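PDB 1YW4: succinylglutamate desuccinylase from Chromobacterium violaceum, which probably hydrolyses N-succinylglutamate to succinate and glutamate, the last step of arginine breakdown by the succinyltransferase pathway, using one zinc ion per subunit. Local coordinates for residues 81-93 / 121-135. Sequence-based numbering, arbitrary orientation.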
loop_
_atom_site.group_PDB
_atom_site.type_symbol
_atom_site.label_atom_id
_atom_site.label_comp_id
_atom_site.label_asym_id
_atom_site.label_seq_id
_atom_site.Cartn_x
_atom_site.Cartn_y
_atom_site.Cartn_z
ATOM N N ASN A 81 -35.824 -8.107 14.081
ATOM C CA ASN A 81 -36.392 -7.568 12.853
ATOM C C ASN A 81 -35.534 -7.842 11.631
ATOM O O ASN A 81 -35.553 -7.087 10.664
ATOM C CB ASN A 81 -36.629 -6.066 13.005
ATOM C CG ASN A 81 -37.723 -5.760 13.996
ATOM O OD1 ASN A 81 -38.897 -6.031 13.743
ATOM N ND2 ASN A 81 -37.344 -5.212 15.144
ATOM N N CYS A 82 -34.778 -8.932 11.678
ATOM C CA CYS A 82 -33.936 -9.320 10.556
ATOM C C CYS A 82 -34.056 -10.822 10.358
ATOM O O CYS A 82 -34.530 -11.538 11.237
ATOM C CB CYS A 82 -32.457 -9.030 10.828
ATOM S SG CYS A 82 -32.011 -7.408 11.438
ATOM N N ARG A 83 -33.631 -11.291 9.191
ATOM C CA ARG A 83 -33.609 -12.720 8.923
ATOM C C ARG A 83 -32.301 -13.119 9.598
ATOM O O ARG A 83 -31.239 -12.655 9.198
ATOM C CB ARG A 83 -33.511 -12.998 7.429
ATOM C CG ARG A 83 -34.760 -12.650 6.640
ATOM C CD ARG A 83 -34.588 -13.018 5.182
ATOM N NE ARG A 83 -34.579 -14.464 4.955
ATOM C CZ ARG A 83 -33.597 -15.117 4.336
ATOM N NH1 ARG A 83 -33.683 -16.419 4.157
ATOM N NH2 ARG A 83 -32.522 -14.469 3.909
ATOM N N LEU A 84 -32.383 -13.973 10.613
ATOM C CA LEU A 84 -31.205 -14.395 11.355
ATOM C C LEU A 84 -30.907 -15.889 11.301
ATOM O O LEU A 84 -31.768 -16.721 11.587
ATOM C CB LEU A 84 -31.357 -13.977 12.823
ATOM C CG LEU A 84 -30.364 -14.515 13.862
ATOM C CD1 LEU A 84 -28.971 -14.021 13.523
ATOM C CD2 LEU A 84 -30.754 -14.069 15.268
ATOM N N LEU A 85 -29.678 -16.224 10.939
ATOM C CA LEU A 85 -29.250 -17.615 10.934
ATOM C C LEU A 85 -28.055 -17.727 11.885
ATOM O O LEU A 85 -27.041 -17.072 11.686
ATOM C CB LEU A 85 -28.831 -18.053 9.537
ATOM C CG LEU A 85 -28.242 -19.468 9.442
ATOM C CD1 LEU A 85 -29.191 -20.503 10.045
ATOM C CD2 LEU A 85 -27.982 -19.790 7.975
ATOM N N VAL A 86 -28.195 -18.539 12.928
ATOM C CA VAL A 86 -27.115 -18.753 13.882
ATOM C C VAL A 86 -26.521 -20.137 13.644
ATOM O O VAL A 86 -27.252 -21.126 13.496
ATOM C CB VAL A 86 -27.603 -18.688 15.346
ATOM C CG1 VAL A 86 -26.466 -19.062 16.288
ATOM C CG2 VAL A 86 -28.097 -17.274 15.675
HETATM N N MSE A 87 -25.195 -20.189 13.597
HETATM C CA MSE A 87 -24.490 -21.441 13.402
HETATM C C MSE A 87 -23.450 -21.722 14.480
HETATM O O MSE A 87 -22.515 -20.948 14.666
HETATM C CB MSE A 87 -23.765 -21.453 12.065
HETATM C CG MSE A 87 -24.635 -21.471 10.852
HETATM SE SE MSE A 87 -23.556 -21.526 9.268
HETATM C CE MSE A 87 -24.652 -22.576 8.122
ATOM N N PHE A 88 -23.644 -22.810 15.216
ATOM C CA PHE A 88 -22.670 -23.255 16.205
ATOM C C PHE A 88 -21.928 -24.216 15.270
ATOM O O PHE A 88 -22.321 -25.368 15.099
ATOM C CB PHE A 88 -23.369 -23.994 17.350
ATOM C CG PHE A 88 -24.245 -23.103 18.196
ATOM C CD1 PHE A 88 -25.621 -23.290 18.236
ATOM C CD2 PHE A 88 -23.691 -22.035 18.901
ATOM C CE1 PHE A 88 -26.436 -22.421 18.963
ATOM C CE2 PHE A 88 -24.499 -21.154 19.634
ATOM C CZ PHE A 88 -25.870 -21.348 19.664
ATOM N N ALA A 89 -20.872 -23.698 14.652
ATOM C CA ALA A 89 -20.110 -24.396 13.619
ATOM C C ALA A 89 -19.510 -25.767 13.839
ATOM O O ALA A 89 -19.932 -26.737 13.198
ATOM C CB ALA A 89 -19.054 -23.459 13.058
ATOM N N ASN A 90 -18.517 -25.862 14.705
ATOM C CA ASN A 90 -17.885 -27.144 14.941
ATOM C C ASN A 90 -18.421 -27.719 16.243
ATOM O O ASN A 90 -17.799 -27.573 17.289
ATOM C CB ASN A 90 -16.365 -26.968 15.016
ATOM C CG ASN A 90 -15.626 -28.264 14.791
ATOM O OD1 ASN A 90 -16.148 -29.338 15.084
ATOM N ND2 ASN A 90 -14.405 -28.174 14.276
ATOM N N LEU A 91 -19.571 -28.385 16.175
ATOM C CA LEU A 91 -20.202 -28.949 17.371
ATOM C C LEU A 91 -19.343 -29.904 18.183
ATOM O O LEU A 91 -19.260 -29.783 19.409
ATOM C CB LEU A 91 -21.510 -29.649 17.004
ATOM C CG LEU A 91 -22.703 -28.749 16.672
ATOM C CD1 LEU A 91 -23.832 -29.614 16.101
ATOM C CD2 LEU A 91 -23.169 -28.007 17.922
ATOM N N ASP A 92 -18.722 -30.864 17.507
ATOM C CA ASP A 92 -17.870 -31.836 18.181
ATOM C C ASP A 92 -16.732 -31.146 18.915
ATOM O O ASP A 92 -16.437 -31.472 20.071
ATOM C CB ASP A 92 -17.317 -32.834 17.163
ATOM C CG ASP A 92 -18.373 -33.806 16.677
ATOM O OD1 ASP A 92 -18.587 -34.833 17.359
ATOM O OD2 ASP A 92 -19.001 -33.538 15.625
ATOM N N ALA A 93 -16.104 -30.178 18.250
ATOM C CA ALA A 93 -15.003 -29.442 18.859
ATOM C C ALA A 93 -15.503 -28.631 20.052
ATOM O O ALA A 93 -14.821 -28.521 21.072
ATOM C CB ALA A 93 -14.339 -28.517 17.827
ATOM N N GLU A 121 -15.288 -33.108 9.754
ATOM C CA GLU A 121 -15.246 -31.644 9.734
ATOM C C GLU A 121 -15.376 -31.097 8.311
ATOM O O GLU A 121 -15.792 -29.944 8.109
ATOM C CB GLU A 121 -13.971 -31.137 10.424
ATOM C CG GLU A 121 -14.160 -30.998 11.936
ATOM C CD GLU A 121 -12.876 -31.174 12.746
ATOM O OE1 GLU A 121 -12.777 -30.574 13.839
ATOM O OE2 GLU A 121 -11.974 -31.923 12.308
ATOM N N SER A 122 -15.050 -31.932 7.326
ATOM C CA SER A 122 -15.169 -31.541 5.924
ATOM C C SER A 122 -16.631 -31.656 5.506
ATOM O O SER A 122 -17.147 -30.816 4.775
ATOM C CB SER A 122 -14.310 -32.444 5.024
ATOM O OG SER A 122 -12.944 -32.368 5.384
ATOM N N VAL A 123 -17.294 -32.712 5.962
ATOM C CA VAL A 123 -18.703 -32.894 5.646
ATOM C C VAL A 123 -19.491 -31.738 6.280
ATOM O O VAL A 123 -20.399 -31.174 5.670
ATOM C CB VAL A 123 -19.228 -34.242 6.194
ATOM C CG1 VAL A 123 -20.727 -34.387 5.915
ATOM C CG2 VAL A 123 -18.461 -35.399 5.531
ATOM N N ARG A 124 -19.128 -31.390 7.510
ATOM C CA ARG A 124 -19.795 -30.315 8.221
ATOM C C ARG A 124 -19.562 -28.967 7.531
ATOM O O ARG A 124 -20.484 -28.168 7.371
ATOM C CB ARG A 124 -19.295 -30.277 9.662
ATOM C CG ARG A 124 -19.818 -29.106 10.468
ATOM C CD ARG A 124 -21.330 -29.130 10.616
ATOM N NE ARG A 124 -21.713 -28.182 11.663
ATOM C CZ ARG A 124 -22.941 -28.022 12.136
ATOM N NH1 ARG A 124 -23.948 -28.742 11.659
ATOM N NH2 ARG A 124 -23.152 -27.149 13.108
ATOM N N ALA A 125 -18.327 -28.713 7.115
ATOM C CA ALA A 125 -18.014 -27.474 6.427
ATOM C C ALA A 125 -18.877 -27.331 5.162
ATOM O O ALA A 125 -19.416 -26.252 4.889
ATOM C CB ALA A 125 -16.518 -27.441 6.054
ATOM N N ALA A 126 -19.000 -28.412 4.384
ATOM C CA ALA A 126 -19.799 -28.378 3.154
ATOM C C ALA A 126 -21.273 -28.118 3.452
ATOM O O ALA A 126 -21.954 -27.400 2.720
ATOM C CB ALA A 126 -19.645 -29.702 2.377
ATOM N N GLU A 127 -21.754 -28.694 4.548
ATOM C CA GLU A 127 -23.141 -28.499 4.953
ATOM C C GLU A 127 -23.375 -27.029 5.316
ATOM O O GLU A 127 -24.389 -26.436 4.939
ATOM C CB GLU A 127 -23.459 -29.403 6.145
ATOM C CG GLU A 127 -24.839 -29.190 6.747
ATOM C CD GLU A 127 -25.118 -30.141 7.886
ATOM O OE1 GLU A 127 -24.464 -30.036 8.941
ATOM O OE2 GLU A 127 -25.996 -31.005 7.730
ATOM N N LEU A 128 -22.428 -26.441 6.042
ATOM C CA LEU A 128 -22.537 -25.045 6.457
ATOM C C LEU A 128 -22.490 -24.094 5.258
ATOM O O LEU A 128 -23.168 -23.057 5.252
ATOM C CB LEU A 128 -21.426 -24.706 7.459
ATOM C CG LEU A 128 -21.449 -25.466 8.800
ATOM C CD1 LEU A 128 -20.245 -25.034 9.628
ATOM C CD2 LEU A 128 -22.752 -25.198 9.569
ATOM N N GLU A 129 -21.674 -24.431 4.260
ATOM C CA GLU A 129 -21.571 -23.617 3.044
ATOM C C GLU A 129 -22.930 -23.616 2.353
ATOM O O GLU A 129 -23.482 -22.574 2.009
ATOM C CB GLU A 129 -20.535 -24.203 2.064
ATOM C CG GLU A 129 -19.086 -24.194 2.544
ATOM C CD GLU A 129 -18.092 -24.481 1.426
ATOM O OE1 GLU A 129 -18.486 -25.117 0.426
ATOM O OE2 GLU A 129 -16.914 -24.080 1.545
ATOM N N THR A 130 -23.474 -24.808 2.161
ATOM C CA THR A 130 -24.766 -24.954 1.496
ATOM C C THR A 130 -25.876 -24.190 2.225
ATOM O O THR A 130 -26.626 -23.445 1.602
ATOM C CB THR A 130 -25.133 -26.442 1.385
ATOM O OG1 THR A 130 -24.111 -27.121 0.642
ATOM C CG2 THR A 130 -26.468 -26.619 0.688
ATOM N N LEU A 131 -25.981 -24.386 3.539
ATOM C CA LEU A 131 -26.986 -23.692 4.332
ATOM C C LEU A 131 -26.842 -22.175 4.199
ATOM O O LEU A 131 -27.828 -21.475 4.002
ATOM C CB LEU A 131 -26.882 -24.107 5.802
ATOM C CG LEU A 131 -27.608 -25.398 6.217
ATOM C CD1 LEU A 131 -27.264 -26.525 5.264
ATOM C CD2 LEU A 131 -27.219 -25.783 7.657
ATOM N N ALA A 132 -25.616 -21.671 4.301
ATOM C CA ALA A 132 -25.368 -20.243 4.172
ATOM C C ALA A 132 -25.761 -19.782 2.781
ATOM O O ALA A 132 -26.393 -18.740 2.633
ATOM C CB ALA A 132 -23.890 -19.926 4.430
ATOM N N ALA A 133 -25.399 -20.554 1.758
ATOM C CA ALA A 133 -25.745 -20.179 0.391
ATOM C C ALA A 133 -27.262 -20.078 0.211
ATOM O O ALA A 133 -27.753 -19.112 -0.370
ATOM C CB ALA A 133 -25.170 -21.186 -0.603
ATOM N N GLU A 134 -27.999 -21.066 0.709
ATOM C CA GLU A 134 -29.453 -21.057 0.571
ATOM C C GLU A 134 -30.070 -19.923 1.384
ATOM O O GLU A 134 -31.060 -19.319 0.977
ATOM C CB GLU A 134 -30.041 -22.404 1.003
ATOM C CG GLU A 134 -29.477 -23.585 0.225
ATOM C CD GLU A 134 -30.065 -24.922 0.668
ATOM O OE1 GLU A 134 -30.459 -25.046 1.849
ATOM O OE2 GLU A 134 -30.122 -25.855 -0.163
ATOM N N PHE A 135 -29.472 -19.631 2.532
ATOM C CA PHE A 135 -29.958 -18.557 3.383
ATOM C C PHE A 135 -29.830 -17.204 2.697
ATOM O O PHE A 135 -30.774 -16.413 2.671
ATOM C CB PHE A 135 -29.162 -18.507 4.687
ATOM C CG PHE A 135 -29.552 -17.374 5.592
ATOM C CD1 PHE A 135 -30.787 -17.374 6.227
ATOM C CD2 PHE A 135 -28.663 -16.333 5.851
ATOM C CE1 PHE A 135 -31.134 -16.360 7.115
ATOM C CE2 PHE A 135 -28.995 -15.311 6.736
ATOM C CZ PHE A 135 -30.237 -15.327 7.372
HETATM O O HOH W 1 -33.477 -18.605 1.876
HETATM O O HOH W 2 -14.675 -31.791 15.770
#
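Strand 83-88 and the helix through 121-135 run antiparallel, at 174° with axes 10.4 Å apart, the CA of Leu85 nearest that of Phe135 at one end and, just past the strand, that of Asn90 nearest that of Glu121. This is helix-on-sheet packing in the zinc-dependent catalytic domain of the AspA/AstE family. Phe135 is sandwiched: Leu85 CB sits over the middle of one ring face, 3.7 Å from the centroid, while the Arg83 guanidinium lies nearly flat and off-centre on the opposite face. The bend at chi3 (71°) brings that guanidinium round so that NH1 and NH2 both bond end-on to Phe135 O, the shorter and straighter from NH2, at 2.9 Å; NE also donates to Gly41 O and NH2 to Ser48 OG. Midway, selenomethionine Met87 pushes its CE between Leu128 and Leu131, 3.5 Å from Leu128 CD2, and Phe198 of helix 198-205 also touches this side chain. Where the strand ends, Arg124 reaches across from the helix, its NE giving a fairly straight 2.8 Å bond to Ala89 O in the carbonyl plane. NH2 adds a weak bond to Phe88 O, NH1 makes a salt bridge to Glu127 OE1 and also bonds to Pro34 O, and Leu128 CD2 lies over the guanidinium's centre. Beyond, Asn90, its side chain about 6 Å from that of the zinc ligand His56, is the N-cap of helix 91-96, its OD1 accepting from Ala93 N. Glu121, held also by the backbone N-H groups of Gly101, Asn102 and Tyr103, receives Asn90 ND2 on the anti side of OE1 at 2.9 Å, almost dead straight (178°).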